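PDB 4R36: putative acyl-[acyl-carrier-protein]--UDP-N-acetylglucosamine O-acyltransferase from Bacteroides fragilis, which probably transfers an acyl chain from acyl carrier protein to UDP-N-acetylglucosamine, as expected of an LpxA acyltransferase built on a left-handed beta helix. Local coordinates for residues A[23-28]-A[40-45]; A[44-49]-A[62-67]; A[95-100]-A[119-124]; A[111-116]-A[133-138]. One frame throughout, in Å; residues are numbered along the deposited sequence.

Interaction 1. Residues A[23-28]-A[40-45]; sequences SPLAYI and IAPFVY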
loop_
_atom_site.group_PDB
_atom_site.type_symbol
_atom_site.label_atom_id
_atom_site.label_comp_id
_atom_site.label_asym_id
_atom_site.label_seq_id
_atom_site.Cartn_x
_atom_site.Cartn_y
_atom_site.Cartn_z
ATOM N N SER A 23 -2.290 29.016 -10.388
ATOM C CA SER A 23 -3.071 29.551 -9.257
ATOM C C SER A 23 -2.215 30.419 -8.329
ATOM O O SER A 23 -1.089 30.079 -7.999
ATOM C CB SER A 23 -3.760 28.439 -8.442
ATOM O OG SER A 23 -4.227 28.864 -7.204
ATOM N N PRO A 24 -2.778 31.568 -7.876
ATOM C CA PRO A 24 -2.084 32.363 -6.866
ATOM C C PRO A 24 -2.025 31.637 -5.501
ATOM O O PRO A 24 -1.393 32.105 -4.580
ATOM C CB PRO A 24 -2.959 33.654 -6.731
ATOM C CG PRO A 24 -4.261 33.340 -7.364
ATOM C CD PRO A 24 -4.071 32.159 -8.300
ATOM N N LEU A 25 -2.767 30.555 -5.318
ATOM C CA LEU A 25 -2.699 29.842 -4.024
ATOM C C LEU A 25 -1.642 28.671 -4.045
ATOM O O LEU A 25 -1.501 27.957 -3.061
ATOM C CB LEU A 25 -4.090 29.320 -3.728
ATOM C CG LEU A 25 -5.247 30.314 -3.598
ATOM C CD1 LEU A 25 -6.568 29.609 -3.452
ATOM C CD2 LEU A 25 -4.974 31.215 -2.397
ATOM N N ALA A 26 -0.938 28.504 -5.154
ATOM C CA ALA A 26 0.264 27.676 -5.215
ATOM C C ALA A 26 1.407 28.434 -4.625
ATOM O O ALA A 26 1.402 29.667 -4.687
ATOM C CB ALA A 26 0.568 27.330 -6.667
ATOM N N TYR A 27 2.387 27.728 -4.081
ATOM C CA TYR A 27 3.651 28.265 -3.710
ATOM C C TYR A 27 4.664 27.802 -4.774
ATOM O O TYR A 27 4.861 26.595 -5.015
ATOM C CB TYR A 27 4.082 27.879 -2.297
ATOM C CG TYR A 27 5.503 28.349 -2.060
ATOM C CD1 TYR A 27 5.770 29.614 -1.555
ATOM C CD2 TYR A 27 6.574 27.578 -2.497
ATOM C CE1 TYR A 27 7.099 30.071 -1.431
ATOM C CE2 TYR A 27 7.861 28.002 -2.398
ATOM C CZ TYR A 27 8.134 29.249 -1.862
ATOM O OH TYR A 27 9.442 29.668 -1.750
ATOM N N ILE A 28 5.287 28.770 -5.450
ATOM C CA ILE A 28 6.289 28.535 -6.468
ATOM C C ILE A 28 7.511 29.367 -6.194
ATOM O O ILE A 28 7.434 30.595 -6.210
ATOM C CB ILE A 28 5.780 28.833 -7.857
ATOM C CG1 ILE A 28 4.467 28.099 -8.053
ATOM C CG2 ILE A 28 6.809 28.456 -8.908
ATOM C CD1 ILE A 28 3.831 28.265 -9.418
ATOM N N ILE A 40 -1.214 24.991 -12.817
ATOM C CA ILE A 40 -0.836 24.721 -11.464
ATOM C C ILE A 40 -1.990 25.101 -10.571
ATOM O O ILE A 40 -2.440 26.244 -10.539
ATOM C CB ILE A 40 0.463 25.385 -11.084
ATOM C CG1 ILE A 40 1.551 24.948 -12.052
ATOM C CG2 ILE A 40 0.819 25.100 -9.651
ATOM C CD1 ILE A 40 2.877 25.605 -11.903
ATOM N N ALA A 41 -2.493 24.121 -9.836
ATOM C CA ALA A 41 -3.574 24.266 -8.946
ATOM C C ALA A 41 -3.172 24.851 -7.575
ATOM O O ALA A 41 -2.029 24.930 -7.260
ATOM C CB ALA A 41 -4.273 22.887 -8.753
ATOM N N PRO A 42 -4.177 25.235 -6.740
ATOM C CA PRO A 42 -3.930 25.684 -5.360
ATOM C C PRO A 42 -3.188 24.622 -4.557
ATOM O O PRO A 42 -3.381 23.406 -4.774
ATOM C CB PRO A 42 -5.329 25.873 -4.786
ATOM C CG PRO A 42 -6.171 26.157 -5.999
ATOM C CD PRO A 42 -5.601 25.337 -7.102
ATOM N N PHE A 43 -2.335 25.088 -3.664
ATOM C CA PHE A 43 -1.721 24.254 -2.646
ATOM C C PHE A 43 -0.646 23.338 -3.221
ATOM O O PHE A 43 -0.151 22.517 -2.524
ATOM C CB PHE A 43 -2.807 23.491 -1.805
ATOM C CG PHE A 43 -4.033 24.363 -1.475
ATOM C CD1 PHE A 43 -3.868 25.638 -0.960
ATOM C CD2 PHE A 43 -5.311 23.920 -1.718
ATOM C CE1 PHE A 43 -4.997 26.429 -0.670
ATOM C CE2 PHE A 43 -6.436 24.656 -1.405
ATOM C CZ PHE A 43 -6.270 25.937 -0.897
ATOM N N VAL A 44 -0.252 23.574 -4.461
ATOM C CA VAL A 44 0.924 22.984 -5.028
ATOM C C VAL A 44 2.130 23.705 -4.469
ATOM O O VAL A 44 2.155 24.962 -4.359
ATOM C CB VAL A 44 0.891 23.066 -6.570
ATOM C CG1 VAL A 44 2.222 22.660 -7.170
ATOM C CG2 VAL A 44 -0.219 22.241 -7.121
ATOM N N TYR A 45 3.147 22.927 -4.124
ATOM C CA TYR A 45 4.393 23.433 -3.593
ATOM C C TYR A 45 5.507 23.083 -4.527
ATOM O O TYR A 45 5.729 21.903 -4.821
ATOM C CB TYR A 45 4.672 22.856 -2.228
ATOM C CG TYR A 45 6.046 23.204 -1.705
ATOM C CD1 TYR A 45 7.166 22.408 -1.983
ATOM C CD2 TYR A 45 6.233 24.334 -0.947
ATOM C CE1 TYR A 45 8.431 22.736 -1.487
ATOM C CE2 TYR A 45 7.485 24.686 -0.475
ATOM C CZ TYR A 45 8.584 23.915 -0.759
ATOM O OH TYR A 45 9.798 24.272 -0.214
#

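Interaction 2. Residues A[44-49]-A[62-67]; sequences VYIDRN and ANILYG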
loop_
_atom_site.group_PDB
_atom_site.type_symbol
_atom_site.label_atom_id
_atom_site.label_comp_id
_atom_site.label_asym_id
_atom_site.label_seq_id
_atom_site.Cartn_x
_atom_site.Cartn_y
_atom_site.Cartn_z
ATOM N N VAL A 44 -0.252 23.574 -4.461
ATOM C CA VAL A 44 0.924 22.984 -5.028
ATOM C C VAL A 44 2.130 23.705 -4.469
ATOM O O VAL A 44 2.155 24.962 -4.359
ATOM C CB VAL A 44 0.891 23.066 -6.570
ATOM C CG1 VAL A 44 2.222 22.660 -7.170
ATOM C CG2 VAL A 44 -0.219 22.241 -7.121
ATOM N N TYR A 45 3.147 22.927 -4.124
ATOM C CA TYR A 45 4.393 23.433 -3.593
ATOM C C TYR A 45 5.507 23.083 -4.527
ATOM O O TYR A 45 5.729 21.903 -4.821
ATOM C CB TYR A 45 4.672 22.856 -2.228
ATOM C CG TYR A 45 6.046 23.204 -1.705
ATOM C CD1 TYR A 45 7.166 22.408 -1.983
ATOM C CD2 TYR A 45 6.233 24.334 -0.947
ATOM C CE1 TYR A 45 8.431 22.736 -1.487
ATOM C CE2 TYR A 45 7.485 24.686 -0.475
ATOM C CZ TYR A 45 8.584 23.915 -0.759
ATOM O OH TYR A 45 9.798 24.272 -0.214
ATOM N N ILE A 46 6.142 24.094 -5.097
ATOM C CA ILE A 46 7.263 23.953 -6.052
ATOM C C ILE A 46 8.464 24.685 -5.501
ATOM O O ILE A 46 8.412 25.914 -5.255
ATOM C CB ILE A 46 6.923 24.477 -7.430
ATOM C CG1 ILE A 46 5.620 23.877 -7.961
ATOM C CG2 ILE A 46 8.062 24.200 -8.374
ATOM C CD1 ILE A 46 5.247 24.209 -9.351
ATOM N N ASP A 47 9.544 23.931 -5.321
ATOM C CA ASP A 47 10.815 24.362 -4.763
ATOM C C ASP A 47 11.708 25.020 -5.810
ATOM O O ASP A 47 11.455 25.018 -7.017
ATOM C CB ASP A 47 11.530 23.093 -4.322
ATOM C CG ASP A 47 12.082 23.106 -2.935
ATOM O OD1 ASP A 47 12.435 24.164 -2.384
ATOM O OD2 ASP A 47 12.292 21.932 -2.474
ATOM N N ARG A 48 12.815 25.542 -5.319
ATOM C CA ARG A 48 13.925 25.917 -6.155
ATOM C C ARG A 48 14.640 24.678 -6.708
ATOM O O ARG A 48 14.382 23.546 -6.246
ATOM C CB ARG A 48 14.860 26.800 -5.328
ATOM C CG ARG A 48 15.676 26.035 -4.321
ATOM C CD ARG A 48 16.453 26.921 -3.378
ATOM N NE ARG A 48 16.911 26.078 -2.285
ATOM C CZ ARG A 48 18.172 25.735 -2.066
ATOM N NH1 ARG A 48 19.153 26.142 -2.868
ATOM N NH2 ARG A 48 18.456 24.978 -1.043
ATOM N N ASN A 49 15.501 24.879 -7.715
ATOM C CA ASN A 49 16.210 23.782 -8.410
ATOM C C ASN A 49 15.183 22.768 -8.925
ATOM O O ASN A 49 15.326 21.529 -8.754
ATOM C CB ASN A 49 17.207 23.119 -7.484
ATOM C CG ASN A 49 18.070 22.083 -8.184
ATOM O OD1 ASN A 49 18.316 22.162 -9.357
ATOM N ND2 ASN A 49 18.418 21.047 -7.468
ATOM N N ALA A 62 -0.040 18.821 -4.793
ATOM C CA ALA A 62 1.098 18.063 -5.242
ATOM C C ALA A 62 2.346 18.816 -4.798
ATOM O O ALA A 62 2.279 20.052 -4.586
ATOM C CB ALA A 62 1.060 17.891 -6.748
ATOM N N ASN A 63 3.471 18.094 -4.694
ATOM C CA ASN A 63 4.729 18.635 -4.227
ATOM C C ASN A 63 5.847 18.316 -5.224
ATOM O O ASN A 63 6.079 17.121 -5.557
ATOM C CB ASN A 63 5.077 18.082 -2.875
ATOM C CG ASN A 63 3.928 18.222 -1.870
ATOM O OD1 ASN A 63 2.959 17.402 -1.774
ATOM N ND2 ASN A 63 4.061 19.165 -1.108
ATOM N N ILE A 64 6.506 19.356 -5.759
ATOM C CA ILE A 64 7.612 19.212 -6.671
ATOM C C ILE A 64 8.836 19.799 -5.986
ATOM O O ILE A 64 8.991 21.067 -5.836
ATOM C CB ILE A 64 7.351 19.937 -8.014
ATOM C CG1 ILE A 64 5.949 19.705 -8.575
ATOM C CG2 ILE A 64 8.429 19.578 -9.069
ATOM C CD1 ILE A 64 5.681 18.275 -8.970
ATOM N N LEU A 65 9.721 18.906 -5.538
ATOM C CA LEU A 65 10.808 19.300 -4.659
ATOM C C LEU A 65 12.176 19.468 -5.354
ATOM O O LEU A 65 12.386 19.084 -6.531
ATOM C CB LEU A 65 10.917 18.274 -3.519
ATOM C CG LEU A 65 9.651 17.935 -2.717
ATOM C CD1 LEU A 65 10.031 16.907 -1.640
ATOM C CD2 LEU A 65 9.076 19.191 -2.090
ATOM N N TYR A 66 13.073 20.096 -4.611
ATOM C CA TYR A 66 14.436 20.352 -5.011
ATOM C C TYR A 66 15.024 19.156 -5.766
ATOM O O TYR A 66 15.104 18.023 -5.227
ATOM C CB TYR A 66 15.226 20.586 -3.709
ATOM C CG TYR A 66 16.663 20.917 -3.900
ATOM C CD1 TYR A 66 17.618 19.924 -4.003
ATOM C CD2 TYR A 66 17.100 22.269 -3.939
ATOM C CE1 TYR A 66 18.960 20.234 -4.134
ATOM C CE2 TYR A 66 18.457 22.575 -4.094
ATOM C CZ TYR A 66 19.373 21.580 -4.200
ATOM O OH TYR A 66 20.704 21.864 -4.346
ATOM N N GLY A 67 15.401 19.407 -7.017
ATOM C CA GLY A 67 16.031 18.405 -7.831
ATOM C C GLY A 67 15.112 17.782 -8.864
ATOM O O GLY A 67 15.537 16.903 -9.599
#

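Interaction 3. Residues A[95-100]-A[119-124]; sequences ESTAEI and KGRTIV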
loop_
_atom_site.group_PDB
_atom_site.type_symbol
_atom_site.label_atom_id
_atom_site.label_comp_id
_atom_site.label_asym_id
_atom_site.label_seq_id
_atom_site.Cartn_x
_atom_site.Cartn_y
_atom_site.Cartn_z
ATOM N N GLU A 95 24.072 16.116 -4.112
ATOM C CA GLU A 95 23.182 16.567 -5.187
ATOM C C GLU A 95 22.691 15.395 -6.067
ATOM O O GLU A 95 23.465 14.446 -6.387
ATOM C CB GLU A 95 23.902 17.588 -6.106
ATOM C CG GLU A 95 24.108 18.954 -5.477
ATOM C CD GLU A 95 22.806 19.587 -5.052
ATOM O OE1 GLU A 95 21.817 19.486 -5.770
ATOM O OE2 GLU A 95 22.754 20.177 -3.989
ATOM N N SER A 96 21.415 15.447 -6.438
ATOM C CA SER A 96 20.832 14.419 -7.277
ATOM C C SER A 96 19.537 14.972 -7.850
ATOM O O SER A 96 19.095 16.046 -7.472
ATOM C CB SER A 96 20.613 13.113 -6.430
ATOM O OG SER A 96 19.594 13.356 -5.482
ATOM N N THR A 97 18.926 14.232 -8.793
ATOM C CA THR A 97 17.675 14.588 -9.354
ATOM C C THR A 97 16.616 13.470 -9.275
ATOM O O THR A 97 16.968 12.287 -9.077
ATOM C CB THR A 97 17.824 14.928 -10.843
ATOM O OG1 THR A 97 18.493 13.868 -11.479
ATOM C CG2 THR A 97 18.659 16.200 -11.003
ATOM N N ALA A 98 15.390 13.872 -9.527
ATOM C CA ALA A 98 14.226 12.973 -9.774
ATOM C C ALA A 98 13.627 13.498 -11.022
ATOM O O ALA A 98 13.303 14.709 -11.106
ATOM C CB ALA A 98 13.232 13.022 -8.634
ATOM N N GLU A 99 13.474 12.635 -12.025
ATOM C CA GLU A 99 13.123 13.080 -13.344
ATOM C C GLU A 99 12.013 12.283 -13.947
ATOM O O GLU A 99 11.997 11.062 -13.844
ATOM C CB GLU A 99 14.327 12.948 -14.306
ATOM C CG GLU A 99 15.621 13.487 -13.713
ATOM C CD GLU A 99 16.836 13.515 -14.662
ATOM O OE1 GLU A 99 16.741 13.234 -15.864
ATOM O OE2 GLU A 99 17.944 13.768 -14.172
ATOM N N ILE A 100 11.098 12.965 -14.602
ATOM C CA ILE A 100 10.141 12.299 -15.488
ATOM C C ILE A 100 10.206 12.962 -16.840
ATOM O O ILE A 100 10.538 14.149 -16.940
ATOM C CB ILE A 100 8.677 12.292 -14.930
ATOM C CG1 ILE A 100 7.964 13.619 -15.160
ATOM C CG2 ILE A 100 8.660 11.891 -13.465
ATOM C CD1 ILE A 100 6.564 13.660 -14.637
ATOM N N LYS A 119 24.206 6.597 -8.372
ATOM C CA LYS A 119 23.942 6.970 -9.732
ATOM C C LYS A 119 23.738 8.488 -9.825
ATOM O O LYS A 119 24.483 9.173 -10.518
ATOM C CB LYS A 119 22.707 6.236 -10.327
ATOM C CG LYS A 119 22.510 6.556 -11.803
ATOM C CD LYS A 119 21.328 5.854 -12.451
ATOM C CE LYS A 119 21.134 6.348 -13.860
ATOM N NZ LYS A 119 20.024 5.670 -14.594
ATOM N N GLY A 120 22.742 9.025 -9.141
ATOM C CA GLY A 120 22.550 10.453 -9.049
ATOM C C GLY A 120 21.291 10.985 -9.635
ATOM O O GLY A 120 20.968 12.155 -9.453
ATOM N N ARG A 121 20.554 10.115 -10.335
ATOM C CA ARG A 121 19.368 10.494 -11.090
ATOM C C ARG A 121 18.359 9.330 -10.994
ATOM O O ARG A 121 18.711 8.202 -11.314
ATOM C CB ARG A 121 19.706 10.704 -12.566
ATOM C CG ARG A 121 20.783 11.793 -12.796
ATOM C CD ARG A 121 21.209 11.829 -14.243
ATOM N NE ARG A 121 20.151 12.291 -15.136
ATOM C CZ ARG A 121 20.228 12.232 -16.449
ATOM N NH1 ARG A 121 21.310 11.790 -17.032
ATOM N NH2 ARG A 121 19.233 12.644 -17.218
ATOM N N THR A 122 17.179 9.618 -10.462
ATOM C CA THR A 122 16.006 8.720 -10.551
ATOM C C THR A 122 15.307 9.178 -11.827
ATOM O O THR A 122 15.013 10.347 -12.001
ATOM C CB THR A 122 15.107 8.886 -9.329
ATOM O OG1 THR A 122 15.912 8.732 -8.160
ATOM C CG2 THR A 122 13.974 7.857 -9.366
ATOM N N ILE A 123 15.066 8.254 -12.744
ATOM C CA ILE A 123 14.543 8.587 -14.064
ATOM C C ILE A 123 13.357 7.745 -14.464
ATOM O O ILE A 123 13.440 6.504 -14.491
ATOM C CB ILE A 123 15.610 8.406 -15.149
ATOM C CG1 ILE A 123 16.844 9.312 -14.847
ATOM C CG2 ILE A 123 15.049 8.633 -16.555
ATOM C CD1 ILE A 123 18.044 9.040 -15.734
ATOM N N VAL A 124 12.270 8.436 -14.815
ATOM C CA VAL A 124 11.086 7.877 -15.455
ATOM C C VAL A 124 10.999 8.479 -16.868
ATOM O O VAL A 124 11.228 9.675 -17.034
ATOM C CB VAL A 124 9.841 8.257 -14.687
ATOM C CG1 VAL A 124 8.555 7.807 -15.383
ATOM C CG2 VAL A 124 9.834 7.647 -13.298
#

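Interaction 4. Residues A[111-116]-A[133-138]; sequences TINRGT and GVHVAH. With ACT (acetate ion), chain D.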
loop_
_atom_site.group_PDB
_atom_site.type_symbol
_atom_site.label_atom_id
_atom_site.label_comp_id
_atom_site.label_asym_id
_atom_site.label_seq_id
_atom_site.Cartn_x
_atom_site.Cartn_y
_atom_site.Cartn_z
ATOM N N THR A 111 5.210 8.619 -5.195
ATOM C CA THR A 111 6.437 9.180 -4.707
ATOM C C THR A 111 7.573 8.801 -5.677
ATOM O O THR A 111 7.764 7.623 -6.010
ATOM C CB THR A 111 6.773 8.724 -3.256
ATOM O OG1 THR A 111 6.721 7.282 -3.135
ATOM C CG2 THR A 111 5.818 9.344 -2.258
ATOM N N ILE A 112 8.327 9.814 -6.123
ATOM C CA ILE A 112 9.516 9.589 -6.892
ATOM C C ILE A 112 10.678 10.306 -6.199
ATOM O O ILE A 112 10.828 11.519 -6.314
ATOM C CB ILE A 112 9.362 10.030 -8.359
ATOM C CG1 ILE A 112 8.095 9.460 -8.999
ATOM C CG2 ILE A 112 10.592 9.687 -9.181
ATOM C CD1 ILE A 112 7.782 9.963 -10.389
ATOM N N ASN A 113 11.501 9.551 -5.486
ATOM C CA ASN A 113 12.582 10.151 -4.760
ATOM C C ASN A 113 13.733 10.471 -5.730
ATOM O O ASN A 113 13.989 9.741 -6.683
ATOM C CB ASN A 113 13.127 9.243 -3.640
ATOM C CG ASN A 113 12.114 8.785 -2.575
ATOM O OD1 ASN A 113 12.422 7.827 -1.861
ATOM N ND2 ASN A 113 10.982 9.425 -2.440
ATOM N N ARG A 114 14.493 11.530 -5.436
ATOM C CA ARG A 114 15.710 11.778 -6.140
ATOM C C ARG A 114 16.800 10.788 -5.845
ATOM O O ARG A 114 16.703 9.922 -4.929
ATOM C CB ARG A 114 16.189 13.235 -5.928
ATOM C CG ARG A 114 16.659 13.670 -4.548
ATOM C CD ARG A 114 16.945 15.182 -4.686
ATOM N NE ARG A 114 17.382 15.881 -3.475
ATOM C CZ ARG A 114 18.647 16.101 -3.093
ATOM N NH1 ARG A 114 19.657 15.581 -3.712
ATOM N NH2 ARG A 114 18.890 16.812 -1.999
ATOM N N GLY A 115 17.864 10.883 -6.610
ATOM C CA GLY A 115 18.939 9.867 -6.580
ATOM C C GLY A 115 19.939 9.959 -5.400
ATOM O O GLY A 115 19.856 10.854 -4.561
ATOM N N THR A 116 20.881 9.018 -5.378
ATOM C CA THR A 116 22.002 9.020 -4.433
ATOM C C THR A 116 23.310 9.046 -5.260
ATOM O O THR A 116 23.281 8.941 -6.483
ATOM C CB THR A 116 22.053 7.768 -3.566
ATOM O OG1 THR A 116 22.356 6.608 -4.372
ATOM C CG2 THR A 116 20.796 7.579 -2.791
ATOM N N GLY A 133 -0.159 5.793 -5.299
ATOM C CA GLY A 133 0.651 5.265 -4.269
ATOM C C GLY A 133 1.925 4.515 -4.705
ATOM O O GLY A 133 2.721 4.046 -3.847
ATOM N N VAL A 134 2.144 4.425 -5.988
ATOM C CA VAL A 134 3.375 3.846 -6.500
ATOM C C VAL A 134 4.596 4.586 -5.964
ATOM O O VAL A 134 4.566 5.816 -5.818
ATOM C CB VAL A 134 3.393 3.810 -8.045
ATOM C CG1 VAL A 134 4.834 3.607 -8.633
ATOM C CG2 VAL A 134 2.519 2.715 -8.567
ATOM N N HIS A 135 5.593 3.828 -5.539
ATOM C CA HIS A 135 6.861 4.360 -5.082
ATOM C C HIS A 135 7.998 4.051 -6.046
ATOM O O HIS A 135 8.250 2.845 -6.426
ATOM C CB HIS A 135 7.180 3.866 -3.687
ATOM C CG HIS A 135 8.530 4.286 -3.183
ATOM N ND1 HIS A 135 8.781 5.554 -2.708
ATOM C CD2 HIS A 135 9.700 3.606 -3.082
ATOM C CE1 HIS A 135 10.033 5.631 -2.318
ATOM N NE2 HIS A 135 10.627 4.478 -2.573
ATOM N N VAL A 136 8.743 5.097 -6.402
ATOM C CA VAL A 136 9.968 4.939 -7.216
ATOM C C VAL A 136 11.188 5.405 -6.412
ATOM O O VAL A 136 11.288 6.579 -6.085
ATOM C CB VAL A 136 9.865 5.763 -8.504
ATOM C CG1 VAL A 136 11.070 5.512 -9.402
ATOM C CG2 VAL A 136 8.616 5.443 -9.288
ATOM N N ALA A 137 12.037 4.441 -6.038
ATOM C CA ALA A 137 13.096 4.690 -5.127
ATOM C C ALA A 137 14.254 5.342 -5.840
ATOM O O ALA A 137 14.315 5.379 -7.073
ATOM C CB ALA A 137 13.542 3.428 -4.453
ATOM N N HIS A 138 15.150 5.873 -5.011
ATOM C CA HIS A 138 16.403 6.466 -5.508
ATOM C C HIS A 138 17.105 5.659 -6.598
ATOM O O HIS A 138 17.236 4.437 -6.511
ATOM C CB HIS A 138 17.357 6.635 -4.346
ATOM C CG HIS A 138 17.843 5.347 -3.761
ATOM N ND1 HIS A 138 19.025 4.761 -4.151
ATOM C CD2 HIS A 138 17.373 4.603 -2.727
ATOM C CE1 HIS A 138 19.235 3.665 -3.442
ATOM N NE2 HIS A 138 18.251 3.553 -2.562
HETATM C C ACT D . 13.144 2.800 -1.027
HETATM O O ACT D . 12.242 1.923 -1.228
HETATM O OXT ACT D . 12.944 4.004 -1.296
HETATM C CH3 ACT D . 14.527 2.455 -0.504
HETATM O O HOH W 1 4.097 6.403 -2.900
HETATM O O HOH W 2 14.534 6.110 -2.027
#

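Interaction 1. Residues A[23-28]-A[40-45]
S23 N gives its hydrogen to I40 O at 2.8 Å, the first of three backbone bonds that join 23-28 to 40-45 at the N-terminal end of the left-handed beta helix. Each segment rounds a corner of the helix, 23-28 through a type I turn from S23 to A26 and 40-45 through a type II turn from A41 to V44, and the two lie one coil apart. From one turn to the other, F43 N donates to L25 O at 3.0 Å, but the donor stands well above the carbonyl plane, 58° out of it. Further on, where the parallel bridge of Y27 with Y45 begins, Y27 N meets V44 O at 2.8 Å. The S23 hydroxyl is also engaged: with OG anti to the backbone N (chi1 165°) it accepts from L25 N, an ST turn that leaves the same OG lying against the CG of P42. Within that turn A26 N donates to S23 O, at a longer 3.3 Å. The pairing then carries on along the sheet, Y27 O accepting from I46 N and Y45 N donating to A62 O of the next coil.

The L25 side chain slants across P42, CB to CB, and P42 in turn lays its own CB over the centre of one face of the F43 ring. This face of the corner meets other subunits of the trimer, L25 packing on Y27 of the third subunit and Y27 on F43 of the second. Y27 and Y45 point the same way from the sheet with ring planes 16° apart; the rings are slid so far that they barely overlap, and Y27 CD2 comes within 3.6 Å of Y45 CD2.

Interaction 2. Residues A[44-49]-A[62-67]
Y66 lays its ring across N49, and these two, with Y45, bury the most surface between neighbouring coils of the beta helix. N49 ND2 sits 3.4 Å from Y66 CZ and over the centre of one ring face, the amide plane turned 70° from the ring; N49 CB makes a CH-pi contact with the same ring. R48 approaches Y66 as well, its guanidinium receiving Y66 CE2 over one face. The polar ends are held from beyond the contact: Y66 OH bonds to E95, and N49 OD1 to R69.

Y45 belongs to the regular part, where the bridges Y45-N63 and I46-I64 run parallel. Its ring, at about a right angle to the L65 side chain, is met at its edge, where L65 CD2 lies 3.7 Å from Y45 CE1. Past the strands the backbone pairing gives way to a side chain, as D47 OD2 accepts Y66 N at 2.9 Å from above the carboxylate plane. One residue on, G67 N donates to N49 O at 2.7 Å, at backbone angles that call for glycine.

The carboxylate of D47 thus stands in for a carbonyl at the turn, and its negative charge would be expected to strengthen the bond from the Y66 amide.

Interaction 3. Residues A[95-100]-A[119-124]
E99 brings its carboxylate to the edge of the R121 guanidinium, the two planes 33° apart, and R121 grips the carboxylate side-on through NE and NH2 in a salt bridge. R121 NE reaches E99 OE2 at 2.8 Å, while R121 NH2 reaches E99 OE1 at 2.9 Å along the syn lone pair. Both oxygens lie close to the guanidinium plane. The grip depends on a bend in the arginine chain at chi3 (68°), which swings the guanidinium toward E99, with I123 CD1 near the rim of one of its faces. T97 completes the group: T97 OG1 donates to E99 OE2 at 2.8 Å on the anti lone pair, and R121 CG lies beside that hydroxyl.

These residues share one face of two parallel strands, 97-100 and 121-124, whose axes run 10° apart in one sheet of the left-handed beta helix. Four backbone bonds join the segments, among them T122 N to T97 O, E99 N to T122 O and V124 N to E99 O. On the face bearing A98, T122 and I100, the side chains pack toward the helix interior, where T122 OG1 is hydrogen-bonded to N113 O and D139 N. I100 CG2 lies beside V124 CB at 4.0 Å. G120, which precedes strand 121-124, has backbone angles that call for glycine, and its carbonyl receives T97 N.

With two donors on OE2 and one on OE1, the carboxylate has its rotation fixed, and the neighbouring arginine would be expected to favour its ionised form.

Interaction 4. Residues A[111-116]-A[133-138]
H135 is held at both ring nitrogens, by T111 at ND1 across a parallel pair of coils in the left-handed beta helix and at NE2 by an acetate ion, probably from the crystallisation liquor. H135 NE2 donates to acetate OXT at 2.7 Å, while H135 ND1 and T111 OG1 share a hydrogen bond of 2.7 Å with the hydroxyl in the ring plane. T111 OG1 reaches the ring because it sits between its backbone N and carbonyl carbon (chi1 52°). N113 OD1 comes to the ring edge at H135 CE1, its amide plane 72° from the imidazole. The acetate is also hydrogen-bonded to N150 of the second subunit, so the site lies where two subunits meet.

The backbones pair through T111 N to V134 O, V136 N to T111 O and N113 N to V136 O, with I112 and V136 side by side toward the interior. Further along, H138, which binds UDP-N-acetylglucosamine in another structure of this protein, has its CB against R114 O, and T116 CG2 approaches the H138 ring obliquely, nearest H138 ND1. A water ties the groups together: it donates to N113 OD1 and to acetate OXT, each at 2.7 Å, and accepts from H138 N at 3.1 Å.

The four contacts show how a left-handed beta helix repeats one connection, coil upon coil. Interactions 1, 2 and 4 lie in the same parallel sheet, in the order 27-28, 45-46, 63-64, then 111-112 and 135-136 after the intervening strand 81-82, whereas interaction 3 joins 97-100 to 121-124 in a second sheet. Along the chain, interaction 1 runs into interaction 2, about 11 Å away centre to centre, and shares V44 and Y45 with it. Interactions 3 and 4 alternate their segments, with centres about 9 Å apart, and touch through S96 OG and R114 NH1. Interactions 1, 2 and 4 also reach the second subunit, so this sheet both forms one side of the triangular beta helix and meets a neighbour in the trimer.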